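PDB 3LV4: glycoside hydrolase YxiA from Bacillus licheniformis, which probably hydrolyses the alpha-1,5-linked backbone of arabinan, as related family 43 endo-arabinanases do, and binds calcium ions. Local coordinates for residues Y163-G168 with R199-Y204; Y138-H143 with G195-I200; Y215-F220 with Y229-A234; G189-G194 with A250-R255. All blocks are in the same frame, centred on the assembly; numbering follows the deposited sequence.

Contact 1: Y163-G168 with R199-Y204. With ACT (acetate ion), chain H.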
loop_
_atom_site.group_PDB
_atom_site.type_symbol
_atom_site.label_atom_id
_atom_site.label_comp_id
_atom_site.label_asym_id
_atom_site.label_seq_id
_atom_site.Cartn_x
_atom_site.Cartn_y
_atom_site.Cartn_z
ATOM N N TYR A 163 -2.118 -10.608 6.767
ATOM C CA TYR A 163 -3.434 -9.999 6.959
ATOM C C TYR A 163 -3.502 -9.270 8.298
ATOM O O TYR A 163 -2.564 -9.342 9.102
ATOM C CB TYR A 163 -4.534 -11.075 6.895
ATOM C CG TYR A 163 -4.541 -11.964 8.115
ATOM C CD1 TYR A 163 -3.580 -12.961 8.278
ATOM C CD2 TYR A 163 -5.484 -11.788 9.120
ATOM C CE1 TYR A 163 -3.564 -13.763 9.414
ATOM C CE2 TYR A 163 -5.475 -12.578 10.249
ATOM C CZ TYR A 163 -4.521 -13.568 10.389
ATOM O OH TYR A 163 -4.522 -14.352 11.512
ATOM N N GLY A 164 -4.617 -8.585 8.541
ATOM C CA GLY A 164 -4.851 -7.923 9.810
ATOM C C GLY A 164 -5.168 -6.443 9.652
ATOM O O GLY A 164 -4.866 -5.830 8.626
ATOM N N SER A 165 -5.798 -5.878 10.676
ATOM C CA SER A 165 -6.049 -4.449 10.743
ATOM C C SER A 165 -6.244 -4.073 12.195
ATOM O O SER A 165 -7.134 -4.611 12.856
ATOM C CB SER A 165 -7.331 -4.076 10.010
ATOM O OG SER A 165 -7.712 -2.760 10.389
ATOM N N TYR A 166 -5.424 -3.143 12.680
ATOM C CA TYR A 166 -5.537 -2.652 14.051
ATOM C C TYR A 166 -5.525 -3.852 14.995
ATOM O O TYR A 166 -4.771 -4.797 14.780
ATOM C CB TYR A 166 -6.824 -1.838 14.249
ATOM C CG TYR A 166 -6.897 -0.489 13.540
ATOM C CD1 TYR A 166 -6.350 -0.293 12.271
ATOM C CD2 TYR A 166 -7.564 0.585 14.134
ATOM C CE1 TYR A 166 -6.443 0.951 11.628
ATOM C CE2 TYR A 166 -7.663 1.818 13.501
ATOM C CZ TYR A 166 -7.105 1.997 12.250
ATOM O OH TYR A 166 -7.228 3.235 11.634
ATOM N N SER A 167 -6.375 -3.835 16.021
ATOM C CA SER A 167 -6.420 -4.939 16.994
ATOM C C SER A 167 -5.028 -5.476 17.366
ATOM O O SER A 167 -4.135 -4.700 17.724
ATOM C CB SER A 167 -7.332 -6.065 16.485
ATOM O OG SER A 167 -8.686 -5.627 16.437
ATOM N N GLY A 168 -4.835 -6.791 17.260
ATOM C CA GLY A 168 -3.624 -7.419 17.765
ATOM C C GLY A 168 -2.426 -7.350 16.843
ATOM O O GLY A 168 -1.319 -7.763 17.223
ATOM N N ARG A 199 -2.789 1.630 14.905
ATOM C CA ARG A 199 -3.444 1.955 13.646
ATOM C C ARG A 199 -2.537 1.536 12.502
ATOM O O ARG A 199 -1.855 2.364 11.898
ATOM C CB ARG A 199 -3.824 3.434 13.581
ATOM C CG ARG A 199 -4.834 3.805 14.680
ATOM C CD ARG A 199 -5.759 4.948 14.263
ATOM N NE ARG A 199 -5.026 6.199 14.093
ATOM C CZ ARG A 199 -5.548 7.294 13.550
ATOM N NH1 ARG A 199 -6.805 7.285 13.115
ATOM N NH2 ARG A 199 -4.816 8.394 13.437
ATOM N N ILE A 200 -2.526 0.229 12.244
ATOM C CA ILE A 200 -1.730 -0.375 11.181
ATOM C C ILE A 200 -2.597 -1.418 10.491
ATOM O O ILE A 200 -3.167 -2.286 11.152
ATOM C CB ILE A 200 -0.468 -1.067 11.736
ATOM C CG1 ILE A 200 0.322 -0.106 12.636
ATOM C CG2 ILE A 200 0.394 -1.598 10.584
ATOM C CD1 ILE A 200 1.582 -0.706 13.264
ATOM N N GLU A 201 -2.710 -1.328 9.168
ATOM C CA GLU A 201 -3.552 -2.255 8.409
ATOM C C GLU A 201 -3.096 -2.286 6.956
ATOM O O GLU A 201 -2.121 -1.622 6.599
ATOM C CB GLU A 201 -5.028 -1.838 8.497
ATOM C CG GLU A 201 -5.356 -0.516 7.793
ATOM C CD GLU A 201 -6.802 -0.079 8.000
ATOM O OE1 GLU A 201 -7.545 -0.770 8.736
ATOM O OE2 GLU A 201 -7.195 0.965 7.428
ATOM N N GLY A 202 -3.780 -3.068 6.120
ATOM C CA GLY A 202 -3.489 -3.061 4.695
ATOM C C GLY A 202 -2.103 -3.558 4.321
ATOM O O GLY A 202 -1.439 -2.967 3.460
ATOM N N ALA A 203 -1.664 -4.644 4.960
ATOM C CA ALA A 203 -0.383 -5.266 4.632
ATOM C C ALA A 203 -0.304 -5.734 3.175
ATOM O O ALA A 203 -1.288 -6.202 2.595
ATOM C CB ALA A 203 -0.107 -6.442 5.568
ATOM N N TYR A 204 0.877 -5.618 2.588
ATOM C CA TYR A 204 1.095 -6.132 1.248
ATOM C C TYR A 204 2.574 -6.459 1.098
ATOM O O TYR A 204 3.421 -5.617 1.393
ATOM C CB TYR A 204 0.662 -5.105 0.189
ATOM C CG TYR A 204 0.428 -5.755 -1.155
ATOM C CD1 TYR A 204 1.465 -5.919 -2.060
ATOM C CD2 TYR A 204 -0.831 -6.244 -1.498
ATOM C CE1 TYR A 204 1.257 -6.535 -3.277
ATOM C CE2 TYR A 204 -1.049 -6.866 -2.710
ATOM C CZ TYR A 204 -0.002 -7.010 -3.597
ATOM O OH TYR A 204 -0.221 -7.634 -4.806
HETATM C C ACT H . -9.870 -2.322 16.386
HETATM O O ACT H . -8.704 -2.120 16.838
HETATM O OXT ACT H . -9.986 -3.069 15.371
HETATM C CH3 ACT H . -11.071 -1.695 17.036
HETATM O O HOH W 1 -3.286 -6.415 6.384
HETATM O O HOH W 2 -2.522 -3.779 13.498
HETATM O O HOH W 3 -8.246 3.009 8.897
HETATM O O HOH W 4 -9.068 5.138 13.125
#
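Ser165 and Glu201 bring their CA atoms to 4.1 Å where the loop leaving strand 159-163 runs beside the start of strand 200-208. One residue further, Tyr166 N donates to Ile200 O at 2.9 Å, and the N-H...O angle of 169° makes this bond nearly straight. A water joins the two backbones again, donating to Gly164 O and accepting from Ala203 N. Among the side chains, Ser165 OG donates to Glu201 OE1 at 2.6 Å, and OE1 accepts with its anti lone pair, the one facing away from OE2. Glu201 reaches this position because CG sits between its backbone N and carbonyl carbon (chi1 67°) and the chain beyond is extended. The Tyr166 ring lies alongside Arg199: the CA of Arg199 stands 3.8 Å from the ring centroid, a CH-pi contact over one face, and Arg199 CD reaches Tyr166 OH at 3.5 Å. The guanidinium is turned 78° from the ring and makes a salt bridge to Asp264. A second water links Tyr166 OH to Glu201 OE2. With an alanine replacing Tyr166, the Arg199 chain would probably lose its aromatic cover and that water its phenolic partner. Glu201 is the predicted proton donor, and Asp148, predicted to orient it, lies close by. OE1 is gripped by Ser165 and OE2 by Tyr229 OH; these bonds restrict rotation of the carboxylate, consistent with a positioned catalytic acid.

Contact 2: Y138-H143 with G195-I200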
loop_
_atom_site.group_PDB
_atom_site.type_symbol
_atom_site.label_atom_id
_atom_site.label_comp_id
_atom_site.label_asym_id
_atom_site.label_seq_id
_atom_site.Cartn_x
_atom_site.Cartn_y
_atom_site.Cartn_z
ATOM N N TYR A 138 -10.565 -14.978 22.773
ATOM C CA TYR A 138 -10.279 -13.882 21.859
ATOM C C TYR A 138 -9.985 -12.585 22.624
ATOM O O TYR A 138 -10.731 -12.195 23.529
ATOM C CB TYR A 138 -11.402 -13.667 20.832
ATOM C CG TYR A 138 -11.012 -12.591 19.854
ATOM C CD1 TYR A 138 -10.252 -12.893 18.738
ATOM C CD2 TYR A 138 -11.363 -11.266 20.079
ATOM C CE1 TYR A 138 -9.868 -11.905 17.851
ATOM C CE2 TYR A 138 -10.983 -10.272 19.213
ATOM C CZ TYR A 138 -10.234 -10.586 18.104
ATOM O OH TYR A 138 -9.857 -9.570 17.259
ATOM N N ASP A 139 -8.887 -11.936 22.255
ATOM C CA ASP A 139 -8.429 -10.724 22.920
ATOM C C ASP A 139 -7.831 -9.811 21.849
ATOM O O ASP A 139 -6.746 -10.078 21.322
ATOM C CB ASP A 139 -7.377 -11.091 23.976
ATOM C CG ASP A 139 -6.794 -9.872 24.690
ATOM O OD1 ASP A 139 -7.036 -8.728 24.251
ATOM O OD2 ASP A 139 -6.077 -10.069 25.695
ATOM N N ALA A 140 -8.550 -8.746 21.517
ATOM C CA ALA A 140 -8.158 -7.890 20.397
ATOM C C ALA A 140 -6.863 -7.100 20.627
ATOM O O ALA A 140 -6.355 -6.469 19.699
ATOM C CB ALA A 140 -9.308 -6.950 20.010
ATOM N N THR A 141 -6.332 -7.113 21.849
ATOM C CA THR A 141 -5.012 -6.515 22.065
ATOM C C THR A 141 -3.905 -7.413 21.523
ATOM O O THR A 141 -2.805 -6.937 21.250
ATOM C CB THR A 141 -4.697 -6.198 23.550
ATOM O OG1 THR A 141 -4.604 -7.418 24.304
ATOM C CG2 THR A 141 -5.756 -5.279 24.151
ATOM N N LYS A 142 -4.191 -8.708 21.361
ATOM C CA LYS A 142 -3.149 -9.659 20.949
ATOM C C LYS A 142 -3.520 -10.500 19.725
ATOM O O LYS A 142 -2.640 -11.073 19.070
ATOM C CB LYS A 142 -2.759 -10.580 22.113
ATOM C CG LYS A 142 -3.893 -11.441 22.642
ATOM C CD LYS A 142 -3.368 -12.503 23.600
ATOM C CE LYS A 142 -4.458 -13.501 23.975
ATOM N NZ LYS A 142 -3.928 -14.778 24.567
ATOM N N HIS A 143 -4.818 -10.574 19.432
ATOM C CA HIS A 143 -5.310 -11.288 18.262
ATOM C C HIS A 143 -5.704 -10.317 17.164
ATOM O O HIS A 143 -6.142 -9.207 17.438
ATOM C CB HIS A 143 -6.515 -12.172 18.619
ATOM C CG HIS A 143 -6.191 -13.265 19.590
ATOM N ND1 HIS A 143 -6.964 -13.533 20.701
ATOM C CD2 HIS A 143 -5.162 -14.145 19.627
ATOM C CE1 HIS A 143 -6.431 -14.533 21.375
ATOM N NE2 HIS A 143 -5.335 -14.925 20.740
ATOM N N GLY A 195 -0.075 -4.690 17.736
ATOM C CA GLY A 195 -0.548 -5.086 19.048
ATOM C C GLY A 195 -1.192 -3.888 19.709
ATOM O O GLY A 195 -0.911 -2.752 19.340
ATOM N N ASN A 196 -2.071 -4.138 20.672
ATOM C CA ASN A 196 -2.670 -3.067 21.461
ATOM C C ASN A 196 -3.393 -2.011 20.627
ATOM O O ASN A 196 -3.322 -0.825 20.928
ATOM C CB ASN A 196 -1.608 -2.403 22.345
ATOM C CG ASN A 196 -1.009 -3.366 23.348
ATOM O OD1 ASN A 196 -1.677 -4.311 23.789
ATOM N ND2 ASN A 196 0.255 -3.143 23.714
ATOM N N HIS A 197 -4.105 -2.455 19.595
ATOM C CA HIS A 197 -4.935 -1.560 18.799
ATOM C C HIS A 197 -4.126 -0.428 18.139
ATOM O O HIS A 197 -4.516 0.742 18.191
ATOM C CB HIS A 197 -6.085 -0.999 19.653
ATOM C CG HIS A 197 -7.058 -2.040 20.112
ATOM N ND1 HIS A 197 -7.030 -2.586 21.381
ATOM C CD2 HIS A 197 -8.098 -2.627 19.477
ATOM C CE1 HIS A 197 -8.004 -3.467 21.504
ATOM N NE2 HIS A 197 -8.672 -3.509 20.362
ATOM N N SER A 198 -3.009 -0.794 17.515
ATOM C CA SER A 198 -2.205 0.142 16.731
ATOM C C SER A 198 -2.897 0.407 15.406
ATOM O O SER A 198 -3.489 -0.499 14.819
ATOM C CB SER A 198 -0.848 -0.471 16.404
ATOM O OG SER A 198 -0.178 -0.894 17.570
ATOM N N ARG A 199 -2.789 1.630 14.905
ATOM C CA ARG A 199 -3.444 1.955 13.646
ATOM C C ARG A 199 -2.537 1.536 12.502
ATOM O O ARG A 199 -1.855 2.364 11.898
ATOM C CB ARG A 199 -3.824 3.434 13.581
ATOM C CG ARG A 199 -4.834 3.805 14.680
ATOM C CD ARG A 199 -5.759 4.948 14.263
ATOM N NE ARG A 199 -5.026 6.199 14.093
ATOM C CZ ARG A 199 -5.548 7.294 13.550
ATOM N NH1 ARG A 199 -6.805 7.285 13.115
ATOM N NH2 ARG A 199 -4.816 8.394 13.437
ATOM N N ILE A 200 -2.526 0.229 12.244
ATOM C CA ILE A 200 -1.730 -0.375 11.181
ATOM C C ILE A 200 -2.597 -1.418 10.491
ATOM O O ILE A 200 -3.167 -2.286 11.152
ATOM C CB ILE A 200 -0.468 -1.067 11.736
ATOM C CG1 ILE A 200 0.322 -0.106 12.636
ATOM C CG2 ILE A 200 0.394 -1.598 10.584
ATOM C CD1 ILE A 200 1.582 -0.706 13.264
#
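Thr141 and Asn196 form the one backbone link between these two loops: Asn196 N donates to Thr141 O at 3.0 Å with an N-H...O angle of 179°. The side chain of Thr141 extends this meeting in three directions. Its CB lies 3.6 Å from Asn196 OD1, so the amide oxygen rests against the base of the threonine. From CB, the hydroxyl turns back into its own loop and OG1 donates to Asp139 OD1 at 2.8 Å. The same oxygen accepts from Thr141 N at 3.0 Å, the bond of an Asx turn, and both donors come from one face of the carboxylate, above its plane. With chi1 at 66°, OG1 lies between the backbone N and the carbonyl carbon, which places it over that carboxylate and leaves the CG2 methyl pointing across to the His197 ring at an oblique angle. The Ala140 carbonyl oxygen lies over one face of that ring, and the Ala140 methyl also touches it, so the imidazole is packed against Ala140 and Thr141. The other branch of the Asn196 amide, ND2, is bonded to Gly256 O, which ties the amide to a third loop. Ser198 OG bonds Gly195 O at 2.7 Å and closes the turn that carries Asn196 and His197. The contact is partly buried and joins loops only: 138-143 belongs to the connection between strands 118-126 and 150-153, whereas 195-200 links strand 190-193 to strand 200-208, with Ser198 resting on Ile267 of helix 264-267.

Contact 3: Y215-F220 with Y229-A234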
loop_
_atom_site.group_PDB
_atom_site.type_symbol
_atom_site.label_atom_id
_atom_site.label_comp_id
_atom_site.label_asym_id
_atom_site.label_seq_id
_atom_site.Cartn_x
_atom_site.Cartn_y
_atom_site.Cartn_z
ATOM N N TYR A 215 9.434 -6.752 0.559
ATOM C CA TYR A 215 8.995 -5.489 1.148
ATOM C C TYR A 215 7.600 -5.594 1.729
ATOM O O TYR A 215 6.640 -5.921 1.023
ATOM C CB TYR A 215 9.068 -4.350 0.124
ATOM C CG TYR A 215 10.476 -4.137 -0.359
ATOM C CD1 TYR A 215 11.324 -3.241 0.283
ATOM C CD2 TYR A 215 10.974 -4.863 -1.436
ATOM C CE1 TYR A 215 12.630 -3.064 -0.147
ATOM C CE2 TYR A 215 12.279 -4.696 -1.869
ATOM C CZ TYR A 215 13.098 -3.795 -1.225
ATOM O OH TYR A 215 14.389 -3.634 -1.662
ATOM N N LEU A 216 7.502 -5.316 3.026
ATOM C CA LEU A 216 6.216 -5.271 3.707
ATOM C C LEU A 216 5.673 -3.851 3.657
ATOM O O LEU A 216 6.145 -2.970 4.385
ATOM C CB LEU A 216 6.370 -5.724 5.157
ATOM C CG LEU A 216 5.159 -5.556 6.078
ATOM C CD1 LEU A 216 3.976 -6.403 5.581
ATOM C CD2 LEU A 216 5.555 -5.950 7.499
ATOM N N TYR A 217 4.703 -3.627 2.772
ATOM C CA TYR A 217 3.974 -2.372 2.730
ATOM C C TYR A 217 2.833 -2.445 3.727
ATOM O O TYR A 217 2.289 -3.521 3.984
ATOM C CB TYR A 217 3.426 -2.102 1.324
ATOM C CG TYR A 217 4.507 -1.843 0.308
ATOM C CD1 TYR A 217 5.088 -2.886 -0.402
ATOM C CD2 TYR A 217 4.958 -0.552 0.064
ATOM C CE1 TYR A 217 6.077 -2.648 -1.336
ATOM C CE2 TYR A 217 5.947 -0.302 -0.861
ATOM C CZ TYR A 217 6.506 -1.350 -1.555
ATOM O OH TYR A 217 7.489 -1.096 -2.472
HETATM N N MSE A 218 2.484 -1.297 4.297
HETATM C CA MSE A 218 1.393 -1.217 5.249
HETATM C C MSE A 218 0.927 0.220 5.363
HETATM O O MSE A 218 1.635 1.149 4.963
HETATM C CB MSE A 218 1.834 -1.750 6.612
HETATM C CG MSE A 218 3.133 -1.187 7.081
HETATM SE SE MSE A 218 3.979 -2.326 8.434
HETATM C CE MSE A 218 5.814 -1.680 8.175
ATOM N N SER A 219 -0.278 0.402 5.880
ATOM C CA SER A 219 -0.820 1.741 6.064
ATOM C C SER A 219 -0.903 2.046 7.546
ATOM O O SER A 219 -1.427 1.244 8.323
ATOM C CB SER A 219 -2.196 1.870 5.395
ATOM O OG SER A 219 -2.053 1.770 3.987
ATOM N N PHE A 220 -0.343 3.189 7.931
ATOM C CA PHE A 220 -0.404 3.662 9.314
ATOM C C PHE A 220 -1.498 4.732 9.413
ATOM O O PHE A 220 -1.749 5.473 8.453
ATOM C CB PHE A 220 0.931 4.291 9.727
ATOM C CG PHE A 220 1.973 3.311 10.221
ATOM C CD1 PHE A 220 2.134 2.067 9.630
ATOM C CD2 PHE A 220 2.834 3.674 11.254
ATOM C CE1 PHE A 220 3.121 1.188 10.078
ATOM C CE2 PHE A 220 3.819 2.805 11.708
ATOM C CZ PHE A 220 3.959 1.554 11.120
ATOM N N TYR A 229 -3.735 8.804 7.088
ATOM C CA TYR A 229 -3.337 7.546 6.439
ATOM C C TYR A 229 -2.041 7.766 5.692
ATOM O O TYR A 229 -1.911 8.739 4.942
ATOM C CB TYR A 229 -4.384 7.148 5.409
ATOM C CG TYR A 229 -4.803 5.696 5.371
ATOM C CD1 TYR A 229 -4.781 4.888 6.511
ATOM C CD2 TYR A 229 -5.286 5.145 4.190
ATOM C CE1 TYR A 229 -5.210 3.554 6.450
ATOM C CE2 TYR A 229 -5.713 3.837 4.125
ATOM C CZ TYR A 229 -5.679 3.045 5.247
ATOM O OH TYR A 229 -6.130 1.749 5.135
ATOM N N ASN A 230 -1.085 6.868 5.882
ATOM C CA ASN A 230 0.168 6.961 5.152
ATOM C C ASN A 230 0.796 5.594 4.941
ATOM O O ASN A 230 0.773 4.740 5.832
ATOM C CB ASN A 230 1.148 7.949 5.823
ATOM C CG ASN A 230 1.569 7.516 7.215
ATOM O OD1 ASN A 230 2.726 7.148 7.438
ATOM N ND2 ASN A 230 0.638 7.566 8.165
ATOM N N ILE A 231 1.342 5.396 3.746
ATOM C CA ILE A 231 1.965 4.133 3.376
ATOM C C ILE A 231 3.384 4.077 3.914
ATOM O O ILE A 231 4.161 5.018 3.745
ATOM C CB ILE A 231 1.983 3.941 1.843
ATOM C CG1 ILE A 231 0.550 3.778 1.321
ATOM C CG2 ILE A 231 2.846 2.735 1.461
ATOM C CD1 ILE A 231 0.401 3.967 -0.191
ATOM N N ARG A 232 3.710 2.975 4.578
ATOM C CA ARG A 232 5.049 2.762 5.095
ATOM C C ARG A 232 5.539 1.411 4.619
ATOM O O ARG A 232 4.745 0.553 4.208
ATOM C CB ARG A 232 5.071 2.824 6.626
ATOM C CG ARG A 232 4.506 4.120 7.190
ATOM C CD ARG A 232 5.025 4.453 8.589
ATOM N NE ARG A 232 4.526 5.763 9.008
ATOM C CZ ARG A 232 5.003 6.469 10.030
ATOM N NH1 ARG A 232 5.987 5.980 10.782
ATOM N NH2 ARG A 232 4.478 7.662 10.310
ATOM N N VAL A 233 6.849 1.215 4.676
ATOM C CA VAL A 233 7.424 -0.033 4.203
ATOM C C VAL A 233 8.551 -0.483 5.133
ATOM O O VAL A 233 9.186 0.340 5.818
ATOM C CB VAL A 233 7.912 0.113 2.739
ATOM C CG1 VAL A 233 9.117 1.072 2.656
ATOM C CG2 VAL A 233 8.221 -1.255 2.118
ATOM N N ALA A 234 8.758 -1.797 5.180
ATOM C CA ALA A 234 9.847 -2.408 5.919
ATOM C C ALA A 234 10.332 -3.558 5.050
ATOM O O ALA A 234 9.675 -3.901 4.062
ATOM C CB ALA A 234 9.349 -2.922 7.275
#
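Phe220 and Arg232 meet face to face across an antiparallel pair of strands, their ring and guanidinium planes only 4° apart. Arg232 CD stands 3.5 Å from the ring centroid and 12° off its normal, a CH-pi contact over the centre. The chain is extended from CG to NE, so NE continues past the ring at 3.5 Å from Phe220 CD2. In-plane at the guanidinium edge, Arg232 NE donates to Asn230 OD1 at 2.8 Å. The opposite sheet face carries Tyr217 and Val233: Val233 CG2, anti to its own backbone nitrogen, lies 3.9 Å from the Tyr217 ring centroid. Beside them, Ser219 CB touches the face of the Tyr229 ring. Six backbone hydrogen bonds position these side chains, pairing Leu216 with Ala234, Met218 (selenomethionine) with Arg232 and Phe220 with Asn230, as in a regular beta hairpin. Further out, NH1 of Arg232 bonds the carbonyls of Glu268 and Tyr270, and NH2 that of Lys364. Replacing Arg232 by a leucine would probably leave those carbonyls and Asn230 OD1 without their donor and one face of Phe220 less well covered. The buried guanidinium is met by carbonyl and amide oxygens, whose dipoles would probably stabilise its positive charge. Tyr229, next to Asn230 in the chain, is the residue that reaches the predicted proton donor Glu201, so the hairpin also places a group beside the active site.

Contact 4: G189-G194 with A250-R255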
loop_
_atom_site.group_PDB
_atom_site.type_symbol
_atom_site.label_atom_id
_atom_site.label_comp_id
_atom_site.label_asym_id
_atom_site.label_seq_id
_atom_site.Cartn_x
_atom_site.Cartn_y
_atom_site.Cartn_z
ATOM N N GLY A 189 -1.427 -17.534 13.144
ATOM C CA GLY A 189 -0.142 -17.412 12.474
ATOM C C GLY A 189 0.883 -16.607 13.251
ATOM O O GLY A 189 0.791 -16.478 14.476
ATOM N N LYS A 190 1.867 -16.067 12.536
ATOM C CA LYS A 190 3.002 -15.397 13.159
ATOM C C LYS A 190 2.855 -13.887 13.026
ATOM O O LYS A 190 2.554 -13.383 11.937
ATOM C CB LYS A 190 4.302 -15.856 12.486
ATOM C CG LYS A 190 5.536 -15.059 12.867
ATOM C CD LYS A 190 6.746 -15.414 11.990
ATOM C CE LYS A 190 8.029 -14.889 12.625
ATOM N NZ LYS A 190 9.242 -15.176 11.794
ATOM N N LYS A 191 3.048 -13.163 14.125
ATOM C CA LYS A 191 2.927 -11.709 14.083
ATOM C C LYS A 191 4.156 -11.077 13.421
ATOM O O LYS A 191 5.282 -11.515 13.655
ATOM C CB LYS A 191 2.708 -11.129 15.489
ATOM C CG LYS A 191 2.401 -9.629 15.478
ATOM C CD LYS A 191 1.878 -9.113 16.814
ATOM C CE LYS A 191 2.986 -8.988 17.851
ATOM N NZ LYS A 191 2.531 -8.285 19.093
ATOM N N LEU A 192 3.922 -10.067 12.584
ATOM C CA LEU A 192 4.990 -9.301 11.941
ATOM C C LEU A 192 5.171 -7.911 12.557
ATOM O O LEU A 192 6.276 -7.350 12.539
ATOM C CB LEU A 192 4.698 -9.150 10.440
ATOM C CG LEU A 192 4.614 -10.450 9.634
ATOM C CD1 LEU A 192 4.413 -10.137 8.152
ATOM C CD2 LEU A 192 5.863 -11.314 9.858
ATOM N N ILE A 193 4.080 -7.357 13.086
ATOM C CA ILE A 193 4.075 -6.012 13.660
ATOM C C ILE A 193 2.739 -5.761 14.363
ATOM O O ILE A 193 1.734 -6.382 14.029
ATOM C CB ILE A 193 4.321 -4.933 12.569
ATOM C CG1 ILE A 193 4.367 -3.526 13.173
ATOM C CG2 ILE A 193 3.260 -5.002 11.474
ATOM C CD1 ILE A 193 4.831 -2.467 12.191
ATOM N N GLY A 194 2.739 -4.879 15.360
ATOM C CA GLY A 194 1.504 -4.404 15.949
ATOM C C GLY A 194 1.141 -4.992 17.300
ATOM O O GLY A 194 1.927 -5.703 17.930
ATOM N N ALA A 250 13.157 -3.274 14.640
ATOM C CA ALA A 250 12.407 -4.499 14.375
ATOM C C ALA A 250 10.905 -4.219 14.405
ATOM O O ALA A 250 10.373 -3.786 15.425
ATOM C CB ALA A 250 12.763 -5.551 15.400
HETATM N N MSE A 251 10.226 -4.455 13.287
HETATM C CA MSE A 251 8.794 -4.203 13.215
HETATM C C MSE A 251 8.001 -5.027 14.234
HETATM O O MSE A 251 6.943 -4.591 14.701
HETATM C CB MSE A 251 8.266 -4.440 11.792
HETATM C CG MSE A 251 8.888 -3.504 10.746
HETATM SE SE MSE A 251 8.596 -1.576 11.123
HETATM C CE MSE A 251 10.178 -1.218 12.243
ATOM N N ILE A 252 8.503 -6.207 14.589
ATOM C CA ILE A 252 7.772 -7.069 15.511
ATOM C C ILE A 252 7.530 -6.394 16.865
ATOM O O ILE A 252 6.578 -6.736 17.583
ATOM C CB ILE A 252 8.492 -8.437 15.704
ATOM C CG1 ILE A 252 7.626 -9.393 16.526
ATOM C CG2 ILE A 252 9.862 -8.248 16.359
ATOM C CD1 ILE A 252 6.296 -9.655 15.901
ATOM N N ASP A 253 8.391 -5.436 17.208
ATOM C CA ASP A 253 8.316 -4.752 18.507
ATOM C C ASP A 253 7.501 -3.461 18.502
ATOM O O ASP A 253 7.328 -2.827 19.546
ATOM C CB ASP A 253 9.716 -4.451 19.024
ATOM C CG ASP A 253 10.521 -5.701 19.274
ATOM O OD1 ASP A 253 9.968 -6.670 19.837
ATOM O OD2 ASP A 253 11.707 -5.719 18.896
ATOM N N VAL A 254 6.997 -3.084 17.331
ATOM C CA VAL A 254 6.244 -1.840 17.164
ATOM C C VAL A 254 4.772 -2.043 17.509
ATOM O O VAL A 254 4.099 -2.868 16.899
ATOM C CB VAL A 254 6.331 -1.353 15.710
ATOM C CG1 VAL A 254 5.522 -0.063 15.505
ATOM C CG2 VAL A 254 7.791 -1.159 15.298
ATOM N N ARG A 255 4.280 -1.291 18.490
ATOM C CA ARG A 255 2.882 -1.358 18.890
ATOM C C ARG A 255 2.556 -0.222 19.848
ATOM O O ARG A 255 3.452 0.368 20.456
ATOM C CB ARG A 255 2.580 -2.691 19.573
ATOM C CG ARG A 255 3.372 -2.920 20.863
ATOM C CD ARG A 255 2.909 -4.189 21.542
ATOM N NE ARG A 255 3.641 -4.473 22.773
ATOM C CZ ARG A 255 4.780 -5.154 22.822
ATOM N NH1 ARG A 255 5.335 -5.609 21.700
ATOM N NH2 ARG A 255 5.370 -5.375 23.988
HETATM O O HOH W 5 4.552 -5.732 18.936
#
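Ile193 and Met251, a selenomethionine, lie side by side with their side chains pointing the same way. Ile193 CG1 is anti to its backbone N (chi1 -178°), which lays it against Met251 O at 3.2 Å and brings CD1 to 4.0 Å from Met251 CB. The selenomethionine then bends at both chi2 and chi3; SE still touches Ile193 CD1 before the chain turns off, while Val254 CB packs on Ile193 CG1 from just beyond the 3-10 segment. Ile252 reaches in the other direction: its CD1 approaches Lys191 O to 3.1 Å, a tight contact, and touches CB, CG and CE of the lysine, whose chain it crosses at about a right angle. A bend at chi3 (75°) curls that lysine around the methyl, so that Lys191 NZ can donate to Gly194 O at 2.9 Å within its own segment. A water also donates to Gly194 O, as well as to Ile252 O at 2.6 Å, and accepts from Arg255 NH1 in the guanidinium plane. Lys191 NZ and Arg255 NH1 are 4.7 Å apart; Gly194 O takes the lysine and the water takes the arginine, which probably eases the repulsion of the like charges. The backbones themselves are joined where Gly194 N bonds Val254 O at 2.9 Å. Strand 190-193 is one of the two edge strands of the four-stranded sheet that starts with strand 150-153, whereas residues 251-253 form a short 3-10 turn before the last strand of the next sheet. Such packing between successive four-stranded blades is characteristic of the five-bladed beta-propeller of family 43.

In the fold
All four contacts lie in the family 43 propeller, where the sheet running from strand 150-153 to strand 190-193 adjoins the one that begins with strand 200-208. Contact 2 opens first, contact 1 opens within its loop and both end on the same stretch, sharing Arg199 and Ile200; contact 4 alternates with both and encloses contact 3. Contact 1 is the hub: its centre lies about 9 Å from that of contact 2 and about 10 Å from those of contacts 3 and 4; contacts 2 and 3 are about 17 Å apart. Neighbouring strands 200-208 and 213-220 connect contacts 1 and 3. The predicted proton donor thus stands between a loop of the preceding blade and its own blade's hairpin.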